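Local coordinates for protein carbohydrate deacetylase Agd3 (Neosartorya fumigata, PDB 6NWZ) that probably removes acetyl groups from the N-acetylated sugars of the fungal exopolysaccharide galactosaminogalactan, as a metal-dependent carbohydrate deacetylase required for biofilm formation, at residues A[469-474]-A[537-542]; A[638-643]-A[664-669]. All coordinates share one frame; numbering follows the deposited sequence.

Contact 1 of 2, residues A[469-474]-A[537-542]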
loop_
_atom_site.group_PDB
_atom_site.type_symbol
_atom_site.label_atom_id
_atom_site.label_comp_id
_atom_site.label_asym_id
_atom_site.label_seq_id
_atom_site.Cartn_x
_atom_site.Cartn_y
_atom_site.Cartn_z
ATOM N N ASN A 469 13.925 1.833 -0.731
ATOM C CA ASN A 469 12.810 1.292 -1.499
ATOM C C ASN A 469 11.567 1.357 -0.628
ATOM O O ASN A 469 11.567 0.836 0.491
ATOM C CB ASN A 469 13.082 -0.151 -1.939
ATOM C CG ASN A 469 12.043 -0.671 -2.920
ATOM O OD1 ASN A 469 10.861 -0.328 -2.852
ATOM N ND2 ASN A 469 12.488 -1.509 -3.846
ATOM N N ALA A 470 10.516 1.994 -1.144
ATOM C CA ALA A 470 9.301 2.169 -0.358
ATOM C C ALA A 470 8.661 0.833 -0.003
ATOM O O ALA A 470 7.959 0.728 1.009
ATOM C CB ALA A 470 8.313 3.043 -1.121
ATOM N N MET A 471 8.892 -0.192 -0.821
ATOM C CA MET A 471 8.311 -1.508 -0.597
ATOM C C MET A 471 9.002 -2.279 0.518
ATOM O O MET A 471 8.591 -3.407 0.809
ATOM C CB MET A 471 8.354 -2.322 -1.896
ATOM C CG MET A 471 7.693 -1.633 -3.085
ATOM S SD MET A 471 5.893 -1.519 -2.976
ATOM C CE MET A 471 5.610 0.043 -3.801
ATOM N N TRP A 472 10.033 -1.699 1.153
ATOM C CA TRP A 472 10.815 -2.374 2.177
ATOM C C TRP A 472 10.532 -1.792 3.558
ATOM O O TRP A 472 10.209 -0.608 3.691
ATOM C CB TRP A 472 12.320 -2.265 1.901
ATOM C CG TRP A 472 12.762 -2.890 0.616
ATOM C CD1 TRP A 472 12.027 -3.693 -0.206
ATOM C CD2 TRP A 472 14.048 -2.757 0.003
ATOM N NE1 TRP A 472 12.777 -4.069 -1.295
ATOM C CE2 TRP A 472 14.021 -3.507 -1.191
ATOM C CE3 TRP A 472 15.219 -2.076 0.345
ATOM C CZ2 TRP A 472 15.120 -3.597 -2.038
ATOM C CZ3 TRP A 472 16.308 -2.165 -0.498
ATOM C CH2 TRP A 472 16.251 -2.920 -1.675
ATOM N N PRO A 473 10.645 -2.600 4.606
ATOM C CA PRO A 473 10.587 -2.060 5.963
ATOM C C PRO A 473 11.927 -1.457 6.361
ATOM O O PRO A 473 12.969 -1.731 5.765
ATOM C CB PRO A 473 10.262 -3.291 6.814
ATOM C CG PRO A 473 10.927 -4.412 6.071
ATOM C CD PRO A 473 10.789 -4.069 4.602
ATOM N N TYR A 474 11.874 -0.607 7.383
ATOM C CA TYR A 474 13.068 -0.012 7.961
ATOM C C TYR A 474 13.626 -0.940 9.033
ATOM O O TYR A 474 12.872 -1.573 9.776
ATOM C CB TYR A 474 12.749 1.365 8.551
ATOM C CG TYR A 474 13.841 1.940 9.428
ATOM C CD1 TYR A 474 14.910 2.632 8.878
ATOM C CD2 TYR A 474 13.796 1.796 10.811
ATOM C CE1 TYR A 474 15.912 3.158 9.680
ATOM C CE2 TYR A 474 14.793 2.317 11.620
ATOM C CZ TYR A 474 15.848 2.999 11.050
ATOM O OH TYR A 474 16.838 3.519 11.855
ATOM N N GLY A 537 -1.003 2.195 -5.629
ATOM C CA GLY A 537 0.437 2.089 -5.703
ATOM C C GLY A 537 0.988 0.815 -5.104
ATOM O O GLY A 537 2.210 0.664 -5.004
ATOM N N LEU A 538 0.109 -0.103 -4.693
ATOM C CA LEU A 538 0.487 -1.406 -4.140
ATOM C C LEU A 538 1.300 -1.269 -2.853
ATOM O O LEU A 538 2.099 -2.145 -2.512
ATOM C CB LEU A 538 1.242 -2.256 -5.169
ATOM C CG LEU A 538 0.520 -2.491 -6.498
ATOM C CD1 LEU A 538 1.230 -3.564 -7.317
ATOM C CD2 LEU A 538 -0.944 -2.848 -6.271
ATOM N N ARG A 539 1.095 -0.175 -2.126
ATOM C CA ARG A 539 1.709 -0.005 -0.817
ATOM C C ARG A 539 0.957 -0.859 0.199
ATOM O O ARG A 539 -0.229 -0.625 0.460
ATOM C CB ARG A 539 1.698 1.469 -0.417
ATOM C CG ARG A 539 2.426 2.378 -1.404
ATOM C CD ARG A 539 3.935 2.231 -1.293
ATOM N NE ARG A 539 4.429 2.832 -0.059
ATOM C CZ ARG A 539 4.971 4.043 0.021
ATOM N NH1 ARG A 539 5.109 4.787 -1.072
ATOM N NH2 ARG A 539 5.379 4.508 1.194
ATOM N N HIS A 540 1.642 -1.855 0.761
ATOM C CA HIS A 540 1.045 -2.785 1.711
ATOM C C HIS A 540 1.025 -2.258 3.143
ATOM O O HIS A 540 0.722 -3.031 4.061
ATOM C CB HIS A 540 1.787 -4.124 1.672
ATOM C CG HIS A 540 1.620 -4.868 0.384
ATOM N ND1 HIS A 540 2.248 -6.068 0.130
ATOM C CD2 HIS A 540 0.890 -4.585 -0.721
ATOM C CE1 HIS A 540 1.915 -6.490 -1.076
ATOM N NE2 HIS A 540 1.091 -5.609 -1.614
ATOM N N ASP A 541 1.344 -0.981 3.354
ATOM C CA ASP A 541 1.333 -0.418 4.698
ATOM C C ASP A 541 -0.080 -0.430 5.265
ATOM O O ASP A 541 -1.065 -0.246 4.545
ATOM C CB ASP A 541 1.861 1.021 4.695
ATOM C CG ASP A 541 2.966 1.243 3.682
ATOM O OD1 ASP A 541 3.211 0.341 2.854
ATOM O OD2 ASP A 541 3.588 2.328 3.715
ATOM N N GLY A 542 -0.175 -0.650 6.574
ATOM C CA GLY A 542 -1.444 -0.578 7.260
ATOM C C GLY A 542 -1.835 0.853 7.570
ATOM O O GLY A 542 -1.160 1.814 7.197
HETATM O O HOH W 1 5.200 -0.176 1.193
#
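The CA atoms of the two segments come nearest at M471 and R539, with 6.8 Å between M471 CA and R539 CA. The backbones here are loops. Segment 469-474 folds into a type I beta turn from N469 to W472, with W472 N bonded to N469 O. The N469 side chain adds an Asx turn: M471 N donates to N469 OD1 at 2.8 Å. Segment 537-542 leaves helix 520-536. L538, at positive phi, is the C-prime residue of the Schellman motif that ends the helix, and R539 N reaches back to the carbonyl O of H534, which is a zinc ligand with D530 on that helix. Both loops then run into the mixed sheet of the deacetylase domain, where strand 487-492 bonds Y474 through V488 and G542 through W492.

A470 packs its methyl on the R539 guanidinium. A470 CB lies over the centre of one guanidinium face, 3.6 Å from R539 NH1. The R539 chain bends at chi2 (-74°) and again at chi3, which folds the guanidinium over this methyl. M471 meets the same arginine lower on its chain. Its CE touches R539 CD at 3.7 Å, the two side chains crossing at about a right angle, and also packs on G537 O. M471 SD lies near L538 O.

A water links the loops. It donates to A470 O at 2.9 Å and to D541 OD1 at 2.6 Å, and accepts a weak bond from R539 NE. D541 OD2 has a long salt bridge to R539 NH2. This OD2 also has a hydrogen bond with N459 ND2, and M471 packs on R604 of helix 594-607 and on A46 of helix 34-47.

Contact 2 of 2, residues A[638-643]-A[664-669]; sequences PIPVTF and TVWVQL
P640 lies over a face of the W666 indole. Its CB is 3.7 Å from the centroid of the six-membered ring and 21° off the ring normal, a CH-pi contact. T664 CG2 covers the same ring face, out toward its rim. P638 meets the indole differently: P638 O lies in the ring plane at its edge, 3.7 Å from W666 CE3. P638 CB also touches W666 CB. W666 CG stands beside its own backbone N, anti to the carbonyl carbon, and this brings a ring face onto P640 and an edge to P638 O.

I639, V641, V665 and V667 point to the other face of the sheet. V641 CG2 meets V667 CG2 at 3.7 Å. F643 turns its ring so that CE1 reaches V665 CG2 at 3.8 Å, and I639 CG1 makes a looser contact with L669 CD1.

The backbones set this register as an antiparallel ladder, with strand directions 152° apart. I639-V667 and V641-V665 are hydrogen-bonded pairs, each with bonds both ways. I639 N to V667 O, at 2.7 Å, is nearly straight. V641 N to V665 O is bent, at 135°. P640, which has no N-H, sits in a non-hydrogen-bonded pair with W666, and its missing donor costs the ladder nothing. T642 and T664 form the next such pair.

Outside residues position these groups: E656 OE1 accepts from W666 NE1, H245 meets the indole in a T-shaped (edge-to-face) contact, and G244 O bonds T642 OG1. The contact belongs to a three-stranded antiparallel sheet in the C-terminal domain, with 663-667 between 639-643 and 654-656. The valine face packs on V628 of strand 622-629 and F676 of strand 674-683, while P640 and W666 rest on R607 of helix 594-607.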
loop_
_atom_site.group_PDB
_atom_site.type_symbol
_atom_site.label_atom_id
_atom_site.label_comp_id
_atom_site.label_asym_id
_atom_site.label_seq_id
_atom_site.Cartn_x
_atom_site.Cartn_y
_atom_site.Cartn_z
ATOM N N PRO A 638 10.818 -17.518 -2.259
ATOM C CA PRO A 638 10.288 -17.857 -3.582
ATOM C C PRO A 638 10.078 -16.611 -4.427
ATOM O O PRO A 638 9.813 -15.519 -3.917
ATOM C CB PRO A 638 8.959 -18.550 -3.267
ATOM C CG PRO A 638 8.555 -17.988 -1.958
ATOM C CD PRO A 638 9.832 -17.769 -1.194
ATOM N N ILE A 639 10.206 -16.793 -5.735
ATOM C CA ILE A 639 10.070 -15.717 -6.712
ATOM C C ILE A 639 8.650 -15.761 -7.266
ATOM O O ILE A 639 8.245 -16.800 -7.811
ATOM C CB ILE A 639 11.099 -15.849 -7.846
ATOM C CG1 ILE A 639 12.512 -16.015 -7.283
ATOM C CG2 ILE A 639 11.037 -14.641 -8.758
ATOM C CD1 ILE A 639 12.924 -14.911 -6.345
ATOM N N PRO A 640 7.874 -14.684 -7.161
ATOM C CA PRO A 640 6.521 -14.691 -7.726
ATOM C C PRO A 640 6.544 -14.564 -9.241
ATOM O O PRO A 640 7.360 -13.836 -9.814
ATOM C CB PRO A 640 5.867 -13.464 -7.081
ATOM C CG PRO A 640 7.011 -12.537 -6.834
ATOM C CD PRO A 640 8.192 -13.409 -6.494
ATOM N N VAL A 641 5.639 -15.291 -9.894
ATOM C CA VAL A 641 5.470 -15.241 -11.343
ATOM C C VAL A 641 3.982 -15.157 -11.642
ATOM O O VAL A 641 3.207 -16.007 -11.189
ATOM C CB VAL A 641 6.098 -16.460 -12.046
ATOM C CG1 VAL A 641 6.001 -16.316 -13.562
ATOM C CG2 VAL A 641 7.543 -16.625 -11.628
ATOM N N THR A 642 3.587 -14.138 -12.396
ATOM C CA THR A 642 2.189 -13.889 -12.721
ATOM C C THR A 642 1.886 -14.408 -14.122
ATOM O O THR A 642 2.577 -14.054 -15.084
ATOM C CB THR A 642 1.877 -12.394 -12.618
ATOM O OG1 THR A 642 2.071 -11.967 -11.263
ATOM C CG2 THR A 642 0.446 -12.101 -13.047
ATOM N N PHE A 643 0.855 -15.250 -14.229
ATOM C CA PHE A 643 0.477 -15.901 -15.476
ATOM C C PHE A 643 -0.871 -15.397 -15.961
ATOM O O PHE A 643 -1.844 -15.421 -15.196
ATOM C CB PHE A 643 0.417 -17.423 -15.293
ATOM C CG PHE A 643 1.761 -18.080 -15.203
ATOM C CD1 PHE A 643 2.403 -18.213 -13.984
ATOM C CD2 PHE A 643 2.378 -18.574 -16.341
ATOM C CE1 PHE A 643 3.639 -18.824 -13.901
ATOM C CE2 PHE A 643 3.614 -19.183 -16.265
ATOM C CZ PHE A 643 4.246 -19.307 -15.044
ATOM N N THR A 664 -0.721 -16.369 -9.692
ATOM C CA THR A 664 0.603 -16.075 -9.155
ATOM C C THR A 664 1.220 -17.377 -8.658
ATOM O O THR A 664 0.618 -18.078 -7.837
ATOM C CB THR A 664 0.530 -15.047 -8.022
ATOM O OG1 THR A 664 -0.151 -13.871 -8.476
ATOM C CG2 THR A 664 1.928 -14.670 -7.548
ATOM N N VAL A 665 2.411 -17.699 -9.155
ATOM C CA VAL A 665 3.132 -18.909 -8.773
ATOM C C VAL A 665 4.397 -18.486 -8.039
ATOM O O VAL A 665 5.221 -17.737 -8.584
ATOM C CB VAL A 665 3.460 -19.784 -9.995
ATOM C CG1 VAL A 665 4.277 -20.998 -9.583
ATOM C CG2 VAL A 665 2.184 -20.217 -10.696
ATOM N N TRP A 666 4.547 -18.951 -6.797
ATOM C CA TRP A 666 5.728 -18.659 -5.984
ATOM C C TRP A 666 6.764 -19.744 -6.256
ATOM O O TRP A 666 6.679 -20.853 -5.723
ATOM C CB TRP A 666 5.360 -18.568 -4.506
ATOM C CG TRP A 666 4.450 -17.406 -4.220
ATOM C CD1 TRP A 666 3.086 -17.427 -4.158
ATOM C CD2 TRP A 666 4.839 -16.043 -3.996
ATOM N NE1 TRP A 666 2.602 -16.165 -3.898
ATOM C CE2 TRP A 666 3.659 -15.298 -3.795
ATOM C CE3 TRP A 666 6.070 -15.381 -3.943
ATOM C CZ2 TRP A 666 3.674 -13.926 -3.542
ATOM C CZ3 TRP A 666 6.083 -14.017 -3.691
ATOM C CH2 TRP A 666 4.894 -13.305 -3.495
ATOM N N VAL A 667 7.745 -19.418 -7.093
ATOM C CA VAL A 667 8.720 -20.388 -7.579
ATOM C C VAL A 667 9.936 -20.381 -6.661
ATOM O O VAL A 667 10.646 -19.375 -6.564
ATOM C CB VAL A 667 9.126 -20.084 -9.026
ATOM C CG1 VAL A 667 9.975 -21.217 -9.582
ATOM C CG2 VAL A 667 7.890 -19.859 -9.877
ATOM N N GLN A 668 10.185 -21.512 -6.004
ATOM C CA GLN A 668 11.317 -21.657 -5.095
ATOM C C GLN A 668 12.530 -22.135 -5.887
ATOM O O GLN A 668 12.579 -23.288 -6.326
ATOM C CB GLN A 668 10.977 -22.630 -3.968
ATOM C CG GLN A 668 12.015 -22.675 -2.856
ATOM C CD GLN A 668 12.229 -21.322 -2.205
ATOM O OE1 GLN A 668 11.315 -20.758 -1.601
ATOM N NE2 GLN A 668 13.439 -20.790 -2.331
ATOM N N LEU A 669 13.507 -21.249 -6.068
ATOM C CA LEU A 669 14.738 -21.592 -6.764
ATOM C C LEU A 669 15.732 -22.211 -5.789
ATOM O O LEU A 669 15.887 -21.738 -4.659
ATOM C CB LEU A 669 15.350 -20.359 -7.430
ATOM C CG LEU A 669 14.505 -19.671 -8.505
ATOM C CD1 LEU A 669 15.298 -18.567 -9.188
ATOM C CD2 LEU A 669 13.997 -20.681 -9.522
#

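Overall arrangement
Contacts 1 and 2 follow each other along the chain and belong to different domains, deacetylase and C-terminal. Their centres are 20 Å apart and their nearest atoms about 8 Å apart, so they do not touch. Helix 594-607 packs against both: R604 on contact 1 and R607 on contact 2. The loop before strand 252-257 also serves both, with R247 beside contact 1 and G244 and H245 beside contact 2. Contact 1 is closer to metal. The R539 side chain is about 9 Å from a bound zinc and about 4 Å from the side chain of the zinc ligand H534. Contact 2 lies away from the annotated sites.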